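Local coordinates for protein hydroxyglutarate synthase (Pseudomonas putida, PDB 6W1G) that uses iron(II) and dioxygen to decarboxylate and hydroxylate 2-oxoadipate, yielding D-2-hydroxyglutarate in a D-lysine catabolic pathway, at residues Ser17-Leu22 against Thr181-Ala186; His260-Arg265 against Ala349-Gln354; Glu343-Leu348 against Gln354-Phe359. All blocks are in the same frame, centred on the assembly; numbering follows the deposited sequence.

Contact 1. Residues Ser17-Leu22 against Thr181-Ala186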
loop_
_atom_site.group_PDB
_atom_site.type_symbol
_atom_site.label_atom_id
_atom_site.label_comp_id
_atom_site.label_asym_id
_atom_site.label_seq_id
_atom_site.Cartn_x
_atom_site.Cartn_y
_atom_site.Cartn_z
ATOM N N SER A 17 -12.716 0.584 -4.572
ATOM C CA SER A 17 -12.206 0.297 -3.236
ATOM C C SER A 17 -13.366 -0.028 -2.304
ATOM O O SER A 17 -13.318 -0.964 -1.494
ATOM C CB SER A 17 -11.438 1.489 -2.737
ATOM O OG SER A 17 -10.983 1.252 -1.423
ATOM N N ALA A 18 -14.432 0.784 -2.354
ATOM C CA ALA A 18 -15.575 0.542 -1.477
ATOM C C ALA A 18 -16.260 -0.780 -1.773
ATOM O O ALA A 18 -16.655 -1.519 -0.846
ATOM C CB ALA A 18 -16.594 1.680 -1.607
ATOM N N ALA A 19 -16.401 -1.116 -3.065
ATOM C CA ALA A 19 -17.027 -2.395 -3.429
ATOM C C ALA A 19 -16.152 -3.567 -3.012
ATOM O O ALA A 19 -16.671 -4.609 -2.580
ATOM C CB ALA A 19 -17.323 -2.429 -4.930
ATOM N N MET A 20 -14.838 -3.440 -3.161
ATOM C CA MET A 20 -13.926 -4.488 -2.711
ATOM C C MET A 20 -14.056 -4.694 -1.211
ATOM O O MET A 20 -14.054 -5.829 -0.734
ATOM C CB MET A 20 -12.478 -4.148 -3.086
ATOM C CG MET A 20 -12.102 -4.274 -4.573
ATOM S SD MET A 20 -11.677 -5.937 -5.108
ATOM C CE MET A 20 -9.981 -6.081 -4.577
ATOM N N SER A 21 -14.139 -3.608 -0.456
ATOM C CA SER A 21 -14.253 -3.717 0.991
ATOM C C SER A 21 -15.531 -4.429 1.395
ATOM O O SER A 21 -15.530 -5.295 2.268
ATOM C CB SER A 21 -14.161 -2.321 1.604
ATOM O OG SER A 21 -14.127 -2.406 3.020
ATOM N N LEU A 22 -16.644 -4.075 0.773
ATOM C CA LEU A 22 -17.888 -4.758 1.105
ATOM C C LEU A 22 -17.825 -6.239 0.740
ATOM O O LEU A 22 -18.318 -7.093 1.483
ATOM C CB LEU A 22 -19.042 -4.069 0.384
ATOM C CG LEU A 22 -19.298 -2.710 1.047
ATOM C CD1 LEU A 22 -20.566 -2.169 0.438
ATOM C CD2 LEU A 22 -19.395 -2.646 2.578
ATOM N N THR A 181 -20.718 -0.726 -14.287
ATOM C CA THR A 181 -20.577 -2.067 -14.825
ATOM C C THR A 181 -19.131 -2.524 -14.725
ATOM O O THR A 181 -18.846 -3.670 -14.353
ATOM C CB THR A 181 -21.069 -2.112 -16.269
ATOM O OG1 THR A 181 -22.425 -1.657 -16.313
ATOM C CG2 THR A 181 -20.952 -3.518 -16.860
ATOM N N PHE A 182 -18.208 -1.635 -15.067
ATOM C CA PHE A 182 -16.782 -1.944 -14.962
ATOM C C PHE A 182 -16.396 -2.392 -13.546
ATOM O O PHE A 182 -15.654 -3.364 -13.374
ATOM C CB PHE A 182 -15.929 -0.743 -15.422
ATOM C CG PHE A 182 -14.473 -0.921 -15.144
ATOM C CD1 PHE A 182 -13.661 -1.690 -15.959
ATOM C CD2 PHE A 182 -13.940 -0.392 -13.979
ATOM C CE1 PHE A 182 -12.317 -1.857 -15.593
ATOM C CE2 PHE A 182 -12.626 -0.551 -13.661
ATOM C CZ PHE A 182 -11.832 -1.286 -14.455
ATOM N N VAL A 183 -16.849 -1.641 -12.522
ATOM C CA VAL A 183 -16.478 -1.994 -11.160
ATOM C C VAL A 183 -16.975 -3.383 -10.834
ATOM O O VAL A 183 -16.243 -4.195 -10.270
ATOM C CB VAL A 183 -17.009 -0.920 -10.190
ATOM C CG1 VAL A 183 -16.961 -1.435 -8.764
ATOM C CG2 VAL A 183 -16.181 0.360 -10.346
ATOM N N GLN A 184 -18.212 -3.680 -11.216
ATOM C CA GLN A 184 -18.746 -4.990 -10.879
ATOM C C GLN A 184 -18.018 -6.102 -11.620
ATOM O O GLN A 184 -17.779 -7.188 -11.058
ATOM C CB GLN A 184 -20.230 -5.005 -11.156
ATOM C CG GLN A 184 -21.024 -4.166 -10.107
ATOM C CD GLN A 184 -20.720 -4.430 -8.582
ATOM O OE1 GLN A 184 -20.667 -5.582 -8.108
ATOM N NE2 GLN A 184 -20.509 -3.344 -7.830
ATOM N N GLU A 185 -17.701 -5.873 -12.894
ATOM C CA GLU A 185 -17.013 -6.897 -13.655
ATOM C C GLU A 185 -15.600 -7.096 -13.180
ATOM O O GLU A 185 -15.109 -8.224 -13.112
ATOM C CB GLU A 185 -17.070 -6.553 -15.139
ATOM C CG GLU A 185 -18.435 -6.627 -15.734
ATOM C CD GLU A 185 -19.015 -8.050 -15.820
ATOM O OE1 GLU A 185 -18.248 -9.035 -15.835
ATOM O OE2 GLU A 185 -20.258 -8.164 -15.912
ATOM N N ALA A 186 -14.913 -6.003 -12.888
ATOM C CA ALA A 186 -13.553 -6.101 -12.360
ATOM C C ALA A 186 -13.519 -6.846 -11.040
ATOM O O ALA A 186 -12.592 -7.608 -10.773
ATOM C CB ALA A 186 -12.979 -4.710 -12.156
#
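Ala19 meets Val183 and the end of Gln184 where helices 9-27 and 176-188 of this glyoxalase-clan dioxygenase touch, the centre of the contact lying about 18 Å from the centre of the chain. The interface is small: 72 Å² is buried in all, and Ala19 supplies half of it. Its CB points toward the second helix, and the short methyl lets the backbones come as near as 7.8 Å between Ala19 CA and Val183 CA. Val183 answers from a buried position with one branch. CG1 lies anti to the backbone N (chi1 165°), which extends it to meet the alanine methyl. Ile12, about two turns earlier on helix 9-27, also touches Val183, so the valine is held by the same helix at two levels.

Gln184 reaches the contact differently. Its CB points away from Ala19, but bends at both chi1 (-72°) and chi2 (-49°) fold the chain back and bring the amide to the exposed margin. NE2 comes within 4.4 Å of Ala19 CB, a loose van der Waals approach, while its hydrogen bond goes to Glu180 OE2 of its own helix. No hydrogen bond crosses between the segments, so apolar contact carries the junction, and its closest point is Ala19 CB against Val183 CG1 at 4.0 Å.

Contact 2. Residues His260-Arg265 against Ala349-Gln354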
loop_
_atom_site.group_PDB
_atom_site.type_symbol
_atom_site.label_atom_id
_atom_site.label_comp_id
_atom_site.label_asym_id
_atom_site.label_seq_id
_atom_site.Cartn_x
_atom_site.Cartn_y
_atom_site.Cartn_z
ATOM N N HIS A 260 6.784 11.191 15.262
ATOM C CA HIS A 260 6.620 11.556 13.854
ATOM C C HIS A 260 6.957 10.317 13.051
ATOM O O HIS A 260 8.122 10.102 12.663
ATOM C CB HIS A 260 7.479 12.771 13.523
ATOM C CG HIS A 260 7.005 13.951 14.274
ATOM N ND1 HIS A 260 5.797 14.566 13.996
ATOM C CD2 HIS A 260 7.511 14.580 15.356
ATOM C CE1 HIS A 260 5.599 15.538 14.864
ATOM N NE2 HIS A 260 6.631 15.580 15.678
ATOM N N PRO A 261 5.961 9.459 12.824
ATOM C CA PRO A 261 6.198 8.185 12.144
ATOM C C PRO A 261 6.812 8.369 10.775
ATOM O O PRO A 261 6.585 9.373 10.086
ATOM C CB PRO A 261 4.796 7.556 12.095
ATOM C CG PRO A 261 4.167 8.125 13.394
ATOM C CD PRO A 261 4.582 9.578 13.314
ATOM N N ILE A 262 7.529 7.336 10.343
ATOM C CA ILE A 262 8.174 7.271 9.047
ATOM C C ILE A 262 7.774 5.972 8.346
ATOM O O ILE A 262 7.544 4.940 8.984
ATOM C CB ILE A 262 9.717 7.408 9.145
ATOM C CG1 ILE A 262 10.315 6.315 10.039
ATOM C CG2 ILE A 262 10.067 8.807 9.639
ATOM C CD1 ILE A 262 11.827 6.449 10.194
ATOM N N LEU A 263 7.716 6.031 7.010
ATOM C CA LEU A 263 7.308 4.876 6.205
ATOM C C LEU A 263 5.971 4.357 6.700
ATOM O O LEU A 263 4.986 5.104 6.708
ATOM C CB LEU A 263 8.399 3.815 6.113
ATOM C CG LEU A 263 9.700 4.323 5.485
ATOM C CD1 LEU A 263 10.703 3.173 5.342
ATOM C CD2 LEU A 263 9.493 4.975 4.150
ATOM N N LEU A 264 5.864 3.072 7.084
ATOM C CA LEU A 264 4.639 2.550 7.651
ATOM C C LEU A 264 5.021 1.510 8.699
ATOM O O LEU A 264 6.147 1.019 8.718
ATOM C CB LEU A 264 3.690 2.009 6.598
ATOM C CG LEU A 264 4.127 0.779 5.826
ATOM C CD1 LEU A 264 3.917 -0.516 6.594
ATOM C CD2 LEU A 264 3.354 0.696 4.521
ATOM N N ARG A 265 4.046 1.152 9.529
ATOM C CA ARG A 265 4.136 0.036 10.446
ATOM C C ARG A 265 2.992 -0.907 10.137
ATOM O O ARG A 265 1.907 -0.463 9.744
ATOM C CB ARG A 265 4.013 0.493 11.874
ATOM C CG ARG A 265 5.055 1.521 12.278
ATOM C CD ARG A 265 4.976 1.899 13.760
ATOM N NE ARG A 265 5.580 0.841 14.561
ATOM C CZ ARG A 265 5.285 0.561 15.825
ATOM N NH1 ARG A 265 4.368 1.252 16.468
ATOM N NH2 ARG A 265 5.938 -0.427 16.444
ATOM N N ALA A 349 11.040 19.391 12.619
ATOM C CA ALA A 349 11.947 20.398 12.100
ATOM C C ALA A 349 13.288 19.812 11.648
ATOM O O ALA A 349 13.864 20.267 10.646
ATOM C CB ALA A 349 12.124 21.533 13.108
ATOM N N GLN A 350 13.858 18.890 12.435
ATOM C CA GLN A 350 15.139 18.280 12.064
ATOM C C GLN A 350 14.971 17.333 10.891
ATOM O O GLN A 350 15.858 17.219 10.058
ATOM C CB GLN A 350 15.728 17.560 13.254
ATOM C CG GLN A 350 16.334 18.489 14.261
ATOM C CD GLN A 350 17.617 19.172 13.806
ATOM O OE1 GLN A 350 18.254 18.833 12.814
ATOM N NE2 GLN A 350 18.036 20.124 14.585
ATOM N N MET A 351 13.858 16.593 10.838
ATOM C CA MET A 351 13.621 15.761 9.683
ATOM C C MET A 351 13.586 16.586 8.408
ATOM O O MET A 351 14.061 16.149 7.355
ATOM C CB MET A 351 12.284 15.025 9.844
ATOM C CG MET A 351 12.264 13.968 10.948
ATOM S SD MET A 351 10.652 13.405 11.486
ATOM C CE MET A 351 10.010 12.598 10.036
ATOM N N ARG A 352 13.026 17.789 8.495
ATOM C CA ARG A 352 13.027 18.709 7.381
ATOM C C ARG A 352 14.422 19.255 7.091
ATOM O O ARG A 352 14.888 19.209 5.944
ATOM C CB ARG A 352 12.025 19.809 7.665
ATOM C CG ARG A 352 11.969 20.826 6.572
ATOM C CD ARG A 352 10.939 21.970 6.861
ATOM N NE ARG A 352 11.334 23.078 5.976
ATOM C CZ ARG A 352 12.077 24.126 6.270
ATOM N NH1 ARG A 352 12.560 24.431 7.476
ATOM N NH2 ARG A 352 12.307 25.005 5.293
ATOM N N GLU A 353 15.080 19.833 8.088
ATOM C CA GLU A 353 16.350 20.496 7.846
ATOM C C GLU A 353 17.427 19.534 7.374
ATOM O O GLU A 353 18.260 19.902 6.533
ATOM C CB GLU A 353 16.806 21.238 9.107
ATOM C CG GLU A 353 17.907 22.196 8.886
ATOM C CD GLU A 353 18.169 22.998 10.124
ATOM O OE1 GLU A 353 17.500 24.042 10.316
ATOM O OE2 GLU A 353 19.029 22.575 10.929
ATOM N N GLN A 354 17.421 18.298 7.893
ATOM C CA GLN A 354 18.373 17.282 7.479
ATOM C C GLN A 354 17.962 16.572 6.203
ATOM O O GLN A 354 18.695 15.685 5.746
ATOM C CB GLN A 354 18.581 16.289 8.616
ATOM C CG GLN A 354 19.251 16.874 9.813
ATOM C CD GLN A 354 19.477 15.826 10.902
ATOM O OE1 GLN A 354 19.879 14.702 10.622
ATOM N NE2 GLN A 354 19.212 16.192 12.117
#
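Met351 reaches from its helix to His260 and Ile262, and the last two atoms of its side chain do the touching. SD lies 3.8 Å from His260 CB, and CE lies 3.8 Å from Ile262 CG2. Three torsions set this reach. CG stands anti to the carbonyl carbon, chi2 is close to extended at 164°, and a bend at chi3 of 65° turns the terminal methyl aside from the line of the chain. The thioether therefore spans two neighbouring contacts: sulfur on the histidine methylene, methyl on the isoleucine branch. The same CE also passes 4.1 Å from His260 O.

On the opposing side, His260 contributes its CB and not its imidazole to the meeting with Met351. In Ile262, CG1 sits between the backbone N and carbonyl carbon, a crowded position, whereas CG2 is anti to the carbonyl carbon and is the branch that meets the methionine; the two side chains approach at a slant.

In the fold, this contact packs the short helix 348-353 against the loop leading into strand 264-275, one half of a two-stranded antiparallel hairpin with strand 288-298. Backbone hydrogen bonds pair Pro261 with Ala300, and Leu263 with Gly299 and Ala300, continuing the pairing just beyond that hairpin. Ile262 is further covered by Phe344 and Tyr310, and Met351 by Arg258, which is consistent with the buried setting of both.

At the C-terminal end of helix 348-353, Gln354 NE2 donates to Gln350 OE1 over 2.9 Å. The bond is nearly straight at 175° and lies in the amide plane of Gln354, but it arrives above the carbonyl plane of Gln350.

Contact 3. Residues Glu343-Leu348 against Gln354-Phe359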
loop_
_atom_site.group_PDB
_atom_site.type_symbol
_atom_site.label_atom_id
_atom_site.label_comp_id
_atom_site.label_asym_id
_atom_site.label_seq_id
_atom_site.Cartn_x
_atom_site.Cartn_y
_atom_site.Cartn_z
ATOM N N GLU A 343 18.590 6.963 16.796
ATOM C CA GLU A 343 19.423 7.775 15.915
ATOM C C GLU A 343 18.662 8.418 14.760
ATOM O O GLU A 343 19.230 9.276 14.072
ATOM C CB GLU A 343 20.506 6.867 15.339
ATOM C CG GLU A 343 21.471 7.512 14.371
ATOM C CD GLU A 343 22.613 6.597 13.972
ATOM O OE1 GLU A 343 23.019 5.738 14.789
ATOM O OE2 GLU A 343 23.093 6.751 12.830
ATOM N N PHE A 344 17.424 8.038 14.523
ATOM C CA PHE A 344 16.637 8.664 13.474
ATOM C C PHE A 344 15.893 9.838 14.097
ATOM O O PHE A 344 15.023 9.621 14.949
ATOM C CB PHE A 344 15.654 7.670 12.863
ATOM C CG PHE A 344 15.203 8.066 11.474
ATOM C CD1 PHE A 344 14.498 9.249 11.263
ATOM C CD2 PHE A 344 15.529 7.295 10.372
ATOM C CE1 PHE A 344 14.132 9.642 9.988
ATOM C CE2 PHE A 344 15.164 7.678 9.092
ATOM C CZ PHE A 344 14.449 8.848 8.895
ATOM N N PRO A 345 16.200 11.085 13.726
ATOM C CA PRO A 345 15.566 12.226 14.406
ATOM C C PRO A 345 14.054 12.097 14.442
ATOM O O PRO A 345 13.434 11.747 13.434
ATOM C CB PRO A 345 15.998 13.426 13.563
ATOM C CG PRO A 345 17.352 13.007 13.046
ATOM C CD PRO A 345 17.196 11.534 12.730
ATOM N N ASP A 346 13.463 12.383 15.612
ATOM C CA ASP A 346 12.021 12.271 15.840
ATOM C C ASP A 346 11.447 13.656 16.142
ATOM O O ASP A 346 10.568 13.830 16.989
ATOM C CB ASP A 346 11.684 11.244 16.928
ATOM C CG ASP A 346 10.219 10.842 16.923
ATOM O OD1 ASP A 346 9.523 11.080 15.904
ATOM O OD2 ASP A 346 9.765 10.264 17.948
ATOM N N ASP A 347 11.983 14.640 15.463
ATOM C CA ASP A 347 11.585 16.028 15.548
ATOM C C ASP A 347 11.333 16.461 14.106
ATOM O O ASP A 347 12.190 16.289 13.243
ATOM C CB ASP A 347 12.727 16.799 16.198
ATOM C CG ASP A 347 12.490 18.275 16.229
ATOM O OD1 ASP A 347 12.777 18.897 15.208
ATOM O OD2 ASP A 347 12.031 18.785 17.281
ATOM N N LEU A 348 10.156 16.997 13.838
ATOM C CA LEU A 348 9.788 17.297 12.446
ATOM C C LEU A 348 10.693 18.356 11.845
ATOM O O LEU A 348 11.078 18.258 10.668
ATOM C CB LEU A 348 8.358 17.809 12.342
ATOM C CG LEU A 348 7.197 16.848 12.122
ATOM C CD1 LEU A 348 5.944 17.651 11.824
ATOM C CD2 LEU A 348 7.509 15.884 11.010
ATOM N N GLN A 354 17.421 18.298 7.893
ATOM C CA GLN A 354 18.373 17.282 7.479
ATOM C C GLN A 354 17.962 16.572 6.203
ATOM O O GLN A 354 18.695 15.685 5.746
ATOM C CB GLN A 354 18.581 16.289 8.616
ATOM C CG GLN A 354 19.251 16.874 9.813
ATOM C CD GLN A 354 19.477 15.826 10.902
ATOM O OE1 GLN A 354 19.879 14.702 10.622
ATOM N NE2 GLN A 354 19.212 16.192 12.117
ATOM N N GLY A 355 16.830 16.926 5.610
ATOM C CA GLY A 355 16.445 16.352 4.331
ATOM C C GLY A 355 16.157 14.871 4.405
ATOM O O GLY A 355 16.498 14.131 3.467
ATOM N N LEU A 356 15.535 14.422 5.502
ATOM C CA LEU A 356 15.275 13.002 5.685
ATOM C C LEU A 356 13.916 12.554 5.185
ATOM O O LEU A 356 13.710 11.368 4.899
ATOM C CB LEU A 356 15.402 12.633 7.169
ATOM C CG LEU A 356 16.803 12.885 7.725
ATOM C CD1 LEU A 356 16.795 12.700 9.192
ATOM C CD2 LEU A 356 17.819 11.993 7.088
ATOM N N ALA A 357 12.959 13.460 5.097
ATOM C CA ALA A 357 11.595 13.159 4.732
ATOM C C ALA A 357 11.091 14.214 3.771
ATOM O O ALA A 357 11.637 15.312 3.701
ATOM C CB ALA A 357 10.667 13.093 5.918
ATOM N N TYR A 358 10.046 13.875 3.025
ATOM C CA TYR A 358 9.356 14.835 2.163
ATOM C C TYR A 358 8.238 15.505 2.949
ATOM O O TYR A 358 7.633 14.904 3.835
ATOM C CB TYR A 358 8.760 14.121 0.934
ATOM C CG TYR A 358 9.801 13.597 0.011
ATOM C CD1 TYR A 358 10.497 14.435 -0.835
ATOM C CD2 TYR A 358 10.088 12.229 -0.032
ATOM C CE1 TYR A 358 11.454 13.934 -1.693
ATOM C CE2 TYR A 358 11.020 11.709 -0.891
ATOM C CZ TYR A 358 11.729 12.578 -1.723
ATOM O OH TYR A 358 12.704 12.091 -2.551
ATOM N N PHE A 359 7.970 16.758 2.574
ATOM C CA PHE A 359 7.005 17.619 3.259
ATOM C C PHE A 359 6.061 18.263 2.289
ATOM O O PHE A 359 6.364 18.456 1.124
ATOM C CB PHE A 359 7.750 18.690 4.078
ATOM C CG PHE A 359 8.467 18.109 5.265
ATOM C CD1 PHE A 359 9.740 17.540 5.168
ATOM C CD2 PHE A 359 7.795 18.020 6.485
ATOM C CE1 PHE A 359 10.299 16.898 6.273
ATOM C CE2 PHE A 359 8.377 17.406 7.583
ATOM C CZ PHE A 359 9.597 16.835 7.477
#
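Leu356 pushes its CD1 methyl into the notch between the Pro345 and Phe344 rings. The methyl lies 3.7 Å from Pro345 CD and also within 3.9 Å of Pro345 CG, so it rests on the CG-CD side of the pyrrolidine, the two side chains crossing at about a right angle. Phe344 CE1 bounds the same methyl at 4.1 Å. The benzyl group reaches it because CG is anti to the backbone N (chi1 -158°); the phenylalanine and leucine side chains run past each other in opposite directions. Arg258, bonded to the carbonyls of Phe344 and Pro345, ties this segment to a neighbouring loop.

Pro345 in turn acts as a bump for Gln354, whose extended chain carries its amide over to the ring. Pro345 CG lies 3.8 Å from Gln354 NE2 in van der Waals contact; the hydrogen bond of NE2 goes to Gln350. A second patch lies farther along, where Leu348 CD2, in one of two modelled conformers, meets the edge of the Phe359 ring, in its plane, 3.8 Å from CE2. The backbone Leu348 O separately approaches this ring, 3.8 Å from CZ.

The two patches join the loops at either end of helix 348-353: Asp347 is its N-cap and bonds Gln350 N through OD1, while Gly355 ends it in a Schellman motif, with the positive phi (66°) that suits glycine. The chain thus folds back on itself before entering strand 359-363.

No hydrogen bond joins the two segments, so contact between them is van der Waals and largely apolar.

Overall arrangement
Contact 1 comes first along the chain, closing before the others open, and lies across the chain's centre from them: its centre is 35 Å from that of contact 2 and 38 Å from that of contact 3. Contacts 2 and 3 are only 4 Å apart between centres, share Gln354, and have alternating segments. Helix 348-353 links them: contact 2 packs it on the approach to strand 264-275, and contact 3 joins the loops at its two ends. Probable hydrogen bonds couple them, His260 N to Asp346 OD1 and Met351 O to Leu356 N. All three contacts lie away from the metal site, marking two separate parts of the surrounding scaffold.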